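PDB 3LJN: hypothetical protein from Leishmania major, which is of unknown function but, being built of ankyrin repeats, probably acts as a scaffold that binds other proteins. Local coordinates for residues P114-E123 and L162-K171; V66-E77 and L99-R110. All blocks are in the same frame, centred on the assembly; numbering follows the deposited sequence.

Overall arrangement
From the N terminus, interaction 2 comes first: helix 66-75 meets the helix running through L99-R110, closing a loop of 21 residues that contains helix 87-93. The chain then passes through a short connection from helix 97-110 to helix 114-118, where interaction 1 begins. That contact closes a longer excursion of 38 residues, containing strands 128-129 and 132-136, helix 141-147 and nearly all of helix 153-162. The two contacts therefore follow in series, neither nested nor crossed, with centres about 17 Å apart. They share a seam: L117 packs on A107, and L162 on V100 and V104. Together they tie successive layers of the ankyrin stack, through helices in interaction 2 and mainly through loops in interaction 1.

Interaction 1 of 2, residues P114-E123 and L162-K171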
loop_
_atom_site.group_PDB
_atom_site.type_symbol
_atom_site.label_atom_id
_atom_site.label_comp_id
_atom_site.label_asym_id
_atom_site.label_seq_id
_atom_site.Cartn_x
_atom_site.Cartn_y
_atom_site.Cartn_z
ATOM N N PRO A 114 -5.772 -0.629 16.040
ATOM C CA PRO A 114 -6.262 -0.348 14.695
ATOM C C PRO A 114 -5.327 -0.823 13.596
ATOM O O PRO A 114 -5.793 -1.282 12.557
ATOM C CB PRO A 114 -6.370 1.183 14.664
ATOM C CG PRO A 114 -6.266 1.626 16.085
ATOM C CD PRO A 114 -5.413 0.611 16.747
ATOM N N GLU A 115 -4.020 -0.709 13.817
ATOM C CA GLU A 115 -3.044 -1.187 12.848
ATOM C C GLU A 115 -3.312 -2.645 12.560
ATOM O O GLU A 115 -3.552 -3.017 11.418
ATOM C CB GLU A 115 -1.616 -1.025 13.352
ATOM C CG GLU A 115 -1.190 0.414 13.592
ATOM C CD GLU A 115 -0.966 0.726 15.063
ATOM O OE1 GLU A 115 0.157 1.178 15.390
ATOM O OE2 GLU A 115 -1.897 0.501 15.881
ATOM N N SER A 116 -3.294 -3.467 13.604
ATOM C CA SER A 116 -3.588 -4.895 13.456
ATOM C C SER A 116 -4.879 -5.117 12.644
ATOM O O SER A 116 -4.876 -5.869 11.673
ATOM C CB SER A 116 -3.669 -5.576 14.833
ATOM O OG SER A 116 -4.178 -6.896 14.736
ATOM N N LEU A 117 -5.954 -4.428 13.024
ATOM C CA LEU A 117 -7.253 -4.580 12.369
ATOM C C LEU A 117 -7.278 -4.036 10.950
ATOM O O LEU A 117 -7.656 -4.751 10.018
ATOM C CB LEU A 117 -8.348 -3.872 13.172
ATOM C CG LEU A 117 -9.791 -4.102 12.718
ATOM C CD1 LEU A 117 -10.165 -5.553 12.940
ATOM C CD2 LEU A 117 -10.743 -3.181 13.465
ATOM N N LEU A 118 -6.893 -2.771 10.787
ATOM C CA LEU A 118 -7.019 -2.097 9.492
ATOM C C LEU A 118 -6.077 -2.625 8.396
ATOM O O LEU A 118 -6.294 -2.354 7.225
ATOM C CB LEU A 118 -6.843 -0.580 9.642
ATOM C CG LEU A 118 -7.990 0.231 10.243
ATOM C CD1 LEU A 118 -7.627 1.695 10.253
ATOM C CD2 LEU A 118 -9.257 0.040 9.463
ATOM N N ASN A 119 -5.046 -3.377 8.753
ATOM C CA ASN A 119 -4.096 -3.867 7.754
ATOM C C ASN A 119 -4.285 -5.341 7.382
ATOM O O ASN A 119 -3.412 -5.933 6.752
ATOM C CB ASN A 119 -2.662 -3.608 8.229
ATOM C CG ASN A 119 -2.390 -2.132 8.489
ATOM O OD1 ASN A 119 -2.867 -1.271 7.752
ATOM N ND2 ASN A 119 -1.623 -1.836 9.538
ATOM N N GLU A 120 -5.430 -5.912 7.760
ATOM C CA GLU A 120 -5.805 -7.281 7.374
ATOM C C GLU A 120 -5.887 -7.433 5.863
ATOM O O GLU A 120 -6.273 -6.503 5.149
ATOM C CB GLU A 120 -7.171 -7.664 7.952
ATOM C CG GLU A 120 -7.160 -8.080 9.423
ATOM C CD GLU A 120 -6.954 -9.582 9.649
ATOM O OE1 GLU A 120 -6.762 -9.974 10.829
ATOM O OE2 GLU A 120 -6.995 -10.368 8.667
ATOM N N CYS A 121 -5.562 -8.628 5.386
ATOM C CA CYS A 121 -5.614 -8.927 3.966
ATOM C C CYS A 121 -6.792 -9.851 3.630
ATOM O O CYS A 121 -7.047 -10.826 4.336
ATOM C CB CYS A 121 -4.300 -9.568 3.543
ATOM S SG CYS A 121 -3.740 -8.992 1.967
ATOM N N ASP A 122 -7.513 -9.543 2.557
ATOM C CA ASP A 122 -8.583 -10.431 2.100
ATOM C C ASP A 122 -7.965 -11.608 1.358
ATOM O O ASP A 122 -6.744 -11.679 1.206
ATOM C CB ASP A 122 -9.654 -9.687 1.267
ATOM C CG ASP A 122 -9.171 -9.251 -0.111
ATOM O OD1 ASP A 122 -8.269 -9.898 -0.672
ATOM O OD2 ASP A 122 -9.727 -8.259 -0.651
ATOM N N GLU A 123 -8.796 -12.553 0.943
ATOM C CA GLU A 123 -8.314 -13.714 0.217
ATOM C C GLU A 123 -9.201 -13.854 -1.019
ATOM O O GLU A 123 -9.841 -14.868 -1.235
ATOM C CB GLU A 123 -8.309 -14.961 1.123
ATOM C CG GLU A 123 -7.947 -14.663 2.603
ATOM C CD GLU A 123 -7.105 -15.752 3.300
ATOM O OE1 GLU A 123 -7.322 -16.964 3.049
ATOM O OE2 GLU A 123 -6.231 -15.377 4.125
ATOM N N LEU A 162 -6.493 6.807 10.838
ATOM C CA LEU A 162 -6.857 5.784 11.819
ATOM C C LEU A 162 -5.704 4.837 12.151
ATOM O O LEU A 162 -5.682 4.224 13.217
ATOM C CB LEU A 162 -8.075 4.982 11.330
ATOM C CG LEU A 162 -9.439 5.692 11.403
ATOM C CD1 LEU A 162 -10.545 4.848 10.781
ATOM C CD2 LEU A 162 -9.800 6.063 12.835
ATOM N N GLY A 163 -4.745 4.721 11.243
ATOM C CA GLY A 163 -3.635 3.790 11.423
ATOM C C GLY A 163 -3.443 2.760 10.319
ATOM O O GLY A 163 -2.620 1.859 10.473
ATOM N N ALA A 164 -4.196 2.881 9.221
ATOM C CA ALA A 164 -3.989 2.053 8.027
ATOM C C ALA A 164 -2.683 2.446 7.368
ATOM O O ALA A 164 -2.471 3.618 7.093
ATOM C CB ALA A 164 -5.135 2.231 7.050
ATOM N N SER A 165 -1.815 1.475 7.120
ATOM C CA SER A 165 -0.436 1.758 6.706
ATOM C C SER A 165 -0.273 1.892 5.186
ATOM O O SER A 165 -0.617 0.982 4.439
ATOM C CB SER A 165 0.497 0.660 7.215
ATOM O OG SER A 165 1.823 0.884 6.761
ATOM N N PRO A 166 0.269 3.023 4.718
ATOM C CA PRO A 166 0.479 3.125 3.274
ATOM C C PRO A 166 1.519 2.163 2.714
ATOM O O PRO A 166 1.755 2.169 1.509
ATOM C CB PRO A 166 0.945 4.574 3.091
ATOM C CG PRO A 166 0.308 5.296 4.199
ATOM C CD PRO A 166 0.348 4.338 5.372
ATOM N N THR A 167 2.139 1.360 3.581
ATOM C CA THR A 167 3.087 0.339 3.150
ATOM C C THR A 167 2.644 -1.059 3.568
ATOM O O THR A 167 3.474 -1.949 3.719
ATOM C CB THR A 167 4.474 0.587 3.738
ATOM O OG1 THR A 167 4.415 0.454 5.163
ATOM C CG2 THR A 167 4.975 1.968 3.380
ATOM N N ALA A 168 1.343 -1.256 3.779
ATOM C CA ALA A 168 0.800 -2.589 4.065
ATOM C C ALA A 168 1.073 -3.518 2.878
ATOM O O ALA A 168 1.018 -3.082 1.744
ATOM C CB ALA A 168 -0.682 -2.502 4.332
ATOM N N LYS A 169 1.375 -4.786 3.132
ATOM C CA LYS A 169 1.678 -5.721 2.053
ATOM C C LYS A 169 0.466 -6.534 1.667
ATOM O O LYS A 169 -0.166 -7.129 2.527
ATOM C CB LYS A 169 2.786 -6.691 2.464
ATOM C CG LYS A 169 4.199 -6.173 2.212
ATOM C CD LYS A 169 5.215 -7.304 2.295
ATOM C CE LYS A 169 6.630 -6.782 2.079
ATOM N NZ LYS A 169 7.671 -7.858 2.072
ATOM N N ASP A 170 0.157 -6.575 0.374
ATOM C CA ASP A 170 -0.783 -7.561 -0.156
ATOM C C ASP A 170 -0.080 -8.925 -0.281
ATOM O O ASP A 170 1.057 -9.071 0.165
ATOM C CB ASP A 170 -1.423 -7.070 -1.481
ATOM C CG ASP A 170 -0.508 -7.194 -2.715
ATOM O OD1 ASP A 170 0.701 -7.495 -2.596
ATOM O OD2 ASP A 170 -1.035 -6.992 -3.836
ATOM N N LYS A 171 -0.745 -9.920 -0.864
ATOM C CA LYS A 171 -0.153 -11.268 -1.013
ATOM C C LYS A 171 0.803 -11.426 -2.217
ATOM O O LYS A 171 1.263 -12.536 -2.495
ATOM C CB LYS A 171 -1.256 -12.343 -1.038
ATOM C CG LYS A 171 -1.803 -12.645 0.358
ATOM C CD LYS A 171 -2.754 -13.833 0.394
ATOM C CE LYS A 171 -3.171 -14.128 1.846
ATOM N NZ LYS A 171 -4.240 -15.172 1.946
#
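The short helix 114-118 and the coil after it run beside L162-K171, with CA atoms 5.2 Å apart for E115 and G163, 5.3 Å for L118 and A164, and 6.5 Å for C121 and D170. The chain leaving helix 153-162 lies against a short helix and the coil after it, as neighbouring layers do in an ankyrin array. G163, just after helix 153-162, has a positive phi that would press a beta carbon against the L162 carbonyl, so the backbone itself calls for glycine. P114 CB rests 3.4 Å from L162 O. Beside them the branched, apolar L118 fills the buried part of the contact. Its CD1 meets L162 CB at 3.5 Å, the two leucine side chains crossing at about a right angle, and also touches the small A164. L159 of helix 153-162 also packs on both L118 and A164.

N119 supplies the polar link. Its CG stands beside its own backbone N (chi1 -58°), which carries the amide over to the facing loop. There OD1 accepts the S165 N-H at 3.0 Å; the bond is nearly straight (169° at the hydrogen), with the donor tilted 21° from the plane of the side-chain carbonyl. A short polar residue such as asparagine thus satisfies a backbone N-H that the coil leaves without a helical partner. S165 OG meanwhile accepts from T167 N in an ST turn, within the type I turn S165-A168. Farther along, C121 lays SG against the backbone of D170, 3.9 Å from CA. The neighbouring D122 instead turns its carboxylate to W144. At the exposed end, the extended K171 side chain obliquely crosses that of E123, forming a salt bridge whose hydrogen bond is weak, NZ to OE2 at 3.0 Å.

Interaction 2 of 2, residues V66-E77 and L99-R110; sequences VDTAKYLASVGE and LVVALVEGAKER
The guanidinium of R110 has E77 on one face, its CB 3.8 Å above the plane and off-centre, while the backbone carbonyl of A73 lies at its edge. NE donates to A73 O at 2.8 Å, a bond nearly in line with the carbonyl and only 13° out of the guanidinium plane. The bend of the arginine at chi3 (60°) brings NE to this carbonyl near the C-terminal part of helix 66-75; no backbone N-H within V66-E77 bonds this carbonyl, and the long arginine can reach it. The E77 carboxylate is steeply inclined to the guanidinium and forms a looser salt bridge, OE2 to NH1 at 3.6 Å; Q112 also accepts from NH1. A second carboxylate, that of E105, is approached by K70 NZ from above its plane, giving a hydrogen-bonded salt bridge at 3.2 Å from NZ to OE2.

Between these charged pairs, the two helices pack side by side as in neighbouring layers of an ankyrin stack, running roughly parallel at 29° with axes 6.8 Å apart. Small residues permit such closeness. G106 brings its backbone against K70 O and A73 CB, and its CA lies 4.3 Å from that of S74; A102 and A73 add only methyl groups. S74 folds its OG back to Y71 O, which takes a bond from S74 N as well. Toward the helix starts the interface turns apolar: the two branches of V66 divide, CG1 on A102 and CG2 over the L99 backbone, while L99 CD1 reaches A69 CB at 3.5 Å.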
loop_
_atom_site.group_PDB
_atom_site.type_symbol
_atom_site.label_atom_id
_atom_site.label_comp_id
_atom_site.label_asym_id
_atom_site.label_seq_id
_atom_site.Cartn_x
_atom_site.Cartn_y
_atom_site.Cartn_z
ATOM N N VAL A 66 -24.278 1.423 12.208
ATOM C CA VAL A 66 -23.104 1.924 12.926
ATOM C C VAL A 66 -23.032 1.426 14.369
ATOM O O VAL A 66 -21.987 0.942 14.800
ATOM C CB VAL A 66 -23.031 3.472 12.889
ATOM C CG1 VAL A 66 -22.306 4.023 14.119
ATOM C CG2 VAL A 66 -22.359 3.928 11.601
ATOM N N ASP A 67 -24.149 1.520 15.089
ATOM C CA ASP A 67 -24.196 1.215 16.524
ATOM C C ASP A 67 -24.127 -0.292 16.809
ATOM O O ASP A 67 -23.382 -0.723 17.692
ATOM C CB ASP A 67 -25.437 1.862 17.135
ATOM C CG ASP A 67 -25.464 3.417 16.922
ATOM O OD1 ASP A 67 -24.394 4.091 17.025
ATOM O OD2 ASP A 67 -26.555 3.989 16.652
ATOM N N THR A 68 -24.882 -1.086 16.052
ATOM C CA THR A 68 -24.763 -2.547 16.077
ATOM C C THR A 68 -23.336 -3.004 15.762
ATOM O O THR A 68 -22.822 -3.938 16.388
ATOM C CB THR A 68 -25.698 -3.200 15.031
ATOM O OG1 THR A 68 -27.042 -2.729 15.215
ATOM C CG2 THR A 68 -25.662 -4.707 15.120
ATOM N N ALA A 69 -22.701 -2.355 14.784
ATOM C CA ALA A 69 -21.329 -2.696 14.390
ATOM C C ALA A 69 -20.364 -2.387 15.521
ATOM O O ALA A 69 -19.571 -3.237 15.915
ATOM C CB ALA A 69 -20.934 -1.931 13.142
ATOM N N LYS A 70 -20.456 -1.164 16.044
ATOM C CA LYS A 70 -19.686 -0.750 17.206
ATOM C C LYS A 70 -19.798 -1.775 18.323
ATOM O O LYS A 70 -18.788 -2.192 18.895
ATOM C CB LYS A 70 -20.163 0.604 17.721
ATOM C CG LYS A 70 -19.403 1.092 18.947
ATOM C CD LYS A 70 -19.345 2.626 19.046
ATOM C CE LYS A 70 -18.218 3.053 20.016
ATOM N NZ LYS A 70 -18.175 4.520 20.334
ATOM N N TYR A 71 -21.018 -2.195 18.625
ATOM C CA TYR A 71 -21.197 -3.204 19.643
ATOM C C TYR A 71 -20.540 -4.529 19.278
ATOM O O TYR A 71 -19.678 -4.997 20.004
ATOM C CB TYR A 71 -22.667 -3.439 19.985
ATOM C CG TYR A 71 -22.788 -4.515 21.022
ATOM C CD1 TYR A 71 -22.276 -4.319 22.290
ATOM C CD2 TYR A 71 -23.340 -5.754 20.720
ATOM C CE1 TYR A 71 -22.337 -5.313 23.252
ATOM C CE2 TYR A 71 -23.411 -6.762 21.678
ATOM C CZ TYR A 71 -22.903 -6.530 22.934
ATOM O OH TYR A 71 -22.966 -7.500 23.894
ATOM N N LEU A 72 -20.946 -5.142 18.174
ATOM C CA LEU A 72 -20.417 -6.477 17.809
ATOM C C LEU A 72 -18.883 -6.508 17.688
ATOM O O LEU A 72 -18.262 -7.518 18.014
ATOM C CB LEU A 72 -21.052 -6.996 16.506
ATOM C CG LEU A 72 -22.492 -7.528 16.601
ATOM C CD1 LEU A 72 -23.101 -7.681 15.245
ATOM C CD2 LEU A 72 -22.553 -8.856 17.334
ATOM N N ALA A 73 -18.283 -5.406 17.225
ATOM C CA ALA A 73 -16.828 -5.284 17.141
ATOM C C ALA A 73 -16.164 -5.400 18.519
ATOM O O ALA A 73 -15.018 -5.830 18.640
ATOM C CB ALA A 73 -16.445 -3.964 16.485
ATOM N N SER A 74 -16.885 -5.010 19.557
ATOM C CA SER A 74 -16.345 -5.036 20.905
ATOM C C SER A 74 -16.445 -6.413 21.572
ATOM O O SER A 74 -15.784 -6.665 22.578
ATOM C CB SER A 74 -17.065 -3.999 21.768
ATOM O OG SER A 74 -18.343 -4.481 22.178
ATOM N N VAL A 75 -17.266 -7.300 21.029
ATOM C CA VAL A 75 -17.558 -8.570 21.699
ATOM C C VAL A 75 -16.860 -9.775 21.064
ATOM O O VAL A 75 -16.644 -10.792 21.733
ATOM C CB VAL A 75 -19.089 -8.827 21.760
ATOM C CG1 VAL A 75 -19.374 -10.254 22.099
ATOM C CG2 VAL A 75 -19.733 -7.922 22.799
ATOM N N GLY A 76 -16.512 -9.664 19.781
ATOM C CA GLY A 76 -15.974 -10.802 19.041
ATOM C C GLY A 76 -15.170 -10.476 17.796
ATOM O O GLY A 76 -15.644 -9.772 16.893
ATOM N N GLU A 77 -13.949 -11.007 17.762
ATOM C CA GLU A 77 -13.115 -11.003 16.564
ATOM C C GLU A 77 -13.659 -12.053 15.576
ATOM O O GLU A 77 -13.716 -13.260 15.903
ATOM C CB GLU A 77 -11.673 -11.341 16.961
ATOM C CG GLU A 77 -10.609 -11.147 15.892
ATOM C CD GLU A 77 -9.185 -11.104 16.491
ATOM O OE1 GLU A 77 -8.671 -12.161 16.949
ATOM O OE2 GLU A 77 -8.576 -10.006 16.509
ATOM N N LEU A 99 -19.069 4.343 9.885
ATOM C CA LEU A 99 -19.087 2.907 10.170
ATOM C C LEU A 99 -17.691 2.318 10.347
ATOM O O LEU A 99 -17.512 1.341 11.055
ATOM C CB LEU A 99 -19.813 2.166 9.050
ATOM C CG LEU A 99 -19.834 0.645 9.109
ATOM C CD1 LEU A 99 -20.426 0.164 10.415
ATOM C CD2 LEU A 99 -20.621 0.123 7.927
ATOM N N VAL A 100 -16.710 2.910 9.694
ATOM C CA VAL A 100 -15.341 2.457 9.824
ATOM C C VAL A 100 -14.750 2.915 11.148
ATOM O O VAL A 100 -13.974 2.189 11.765
ATOM C CB VAL A 100 -14.477 2.967 8.664
ATOM C CG1 VAL A 100 -13.000 2.652 8.905
ATOM C CG2 VAL A 100 -14.963 2.361 7.355
ATOM N N VAL A 101 -15.109 4.114 11.595
ATOM C CA VAL A 101 -14.655 4.571 12.911
ATOM C C VAL A 101 -15.302 3.698 14.002
ATOM O O VAL A 101 -14.612 3.172 14.873
ATOM C CB VAL A 101 -14.953 6.054 13.152
ATOM C CG1 VAL A 101 -14.388 6.474 14.494
ATOM C CG2 VAL A 101 -14.363 6.908 12.041
ATOM N N ALA A 102 -16.625 3.533 13.916
ATOM C CA ALA A 102 -17.389 2.626 14.785
ATOM C C ALA A 102 -16.661 1.317 14.971
ATOM O O ALA A 102 -16.356 0.923 16.094
ATOM C CB ALA A 102 -18.779 2.357 14.184
ATOM N N LEU A 103 -16.391 0.660 13.844
ATOM C CA LEU A 103 -15.735 -0.643 13.795
ATOM C C LEU A 103 -14.423 -0.629 14.554
ATOM O O LEU A 103 -14.107 -1.554 15.271
ATOM C CB LEU A 103 -15.457 -1.013 12.343
ATOM C CG LEU A 103 -15.431 -2.503 12.003
ATOM C CD1 LEU A 103 -16.814 -2.970 11.535
ATOM C CD2 LEU A 103 -14.373 -2.800 10.943
ATOM N N VAL A 104 -13.664 0.442 14.382
ATOM C CA VAL A 104 -12.354 0.582 15.003
ATOM C C VAL A 104 -12.444 0.767 16.510
ATOM O O VAL A 104 -11.680 0.160 17.251
ATOM C CB VAL A 104 -11.597 1.776 14.402
ATOM C CG1 VAL A 104 -10.510 2.245 15.338
ATOM C CG2 VAL A 104 -11.027 1.405 13.040
ATOM N N GLU A 105 -13.367 1.623 16.950
ATOM C CA GLU A 105 -13.588 1.897 18.379
ATOM C C GLU A 105 -14.206 0.681 19.081
ATOM O O GLU A 105 -13.900 0.404 20.231
ATOM C CB GLU A 105 -14.467 3.143 18.565
ATOM C CG GLU A 105 -13.831 4.450 18.025
ATOM C CD GLU A 105 -14.762 5.675 18.100
ATOM O OE1 GLU A 105 -14.260 6.825 18.025
ATOM O OE2 GLU A 105 -15.998 5.487 18.234
ATOM N N GLY A 106 -15.065 -0.057 18.393
ATOM C CA GLY A 106 -15.495 -1.348 18.900
ATOM C C GLY A 106 -14.295 -2.227 19.215
ATOM O O GLY A 106 -14.194 -2.766 20.304
ATOM N N ALA A 107 -13.376 -2.351 18.264
ATOM C CA ALA A 107 -12.211 -3.225 18.408
ATOM C C ALA A 107 -11.183 -2.703 19.409
ATOM O O ALA A 107 -10.507 -3.493 20.057
ATOM C CB ALA A 107 -11.555 -3.445 17.060
ATOM N N LYS A 108 -11.054 -1.381 19.515
ATOM C CA LYS A 108 -10.202 -0.761 20.538
ATOM C C LYS A 108 -10.614 -1.195 21.946
ATOM O O LYS A 108 -9.766 -1.660 22.709
ATOM C CB LYS A 108 -10.218 0.774 20.454
ATOM C CG LYS A 108 -9.186 1.386 19.501
ATOM C CD LYS A 108 -8.360 2.514 20.168
ATOM C CE LYS A 108 -9.176 3.786 20.433
ATOM N NZ LYS A 108 -9.178 4.751 19.282
ATOM N N GLU A 109 -11.901 -1.048 22.284
ATOM C CA GLU A 109 -12.434 -1.507 23.584
ATOM C C GLU A 109 -12.012 -2.939 23.897
ATOM O O GLU A 109 -11.684 -3.263 25.034
ATOM C CB GLU A 109 -13.970 -1.441 23.623
ATOM C CG GLU A 109 -14.570 -0.028 23.793
ATOM C CD GLU A 109 -16.080 -0.025 24.160
ATOM O OE1 GLU A 109 -16.705 -1.118 24.168
ATOM O OE2 GLU A 109 -16.637 1.074 24.447
ATOM N N ARG A 110 -12.030 -3.777 22.866
ATOM C CA ARG A 110 -11.756 -5.198 22.986
ATOM C C ARG A 110 -10.266 -5.538 23.154
ATOM O O ARG A 110 -9.935 -6.632 23.590
ATOM C CB ARG A 110 -12.360 -5.924 21.768
ATOM C CG ARG A 110 -11.855 -7.348 21.515
ATOM C CD ARG A 110 -12.737 -8.120 20.537
ATOM N NE ARG A 110 -12.864 -7.521 19.208
ATOM C CZ ARG A 110 -11.907 -7.504 18.284
ATOM N NH1 ARG A 110 -10.708 -8.018 18.543
ATOM N NH2 ARG A 110 -12.138 -6.953 17.094
#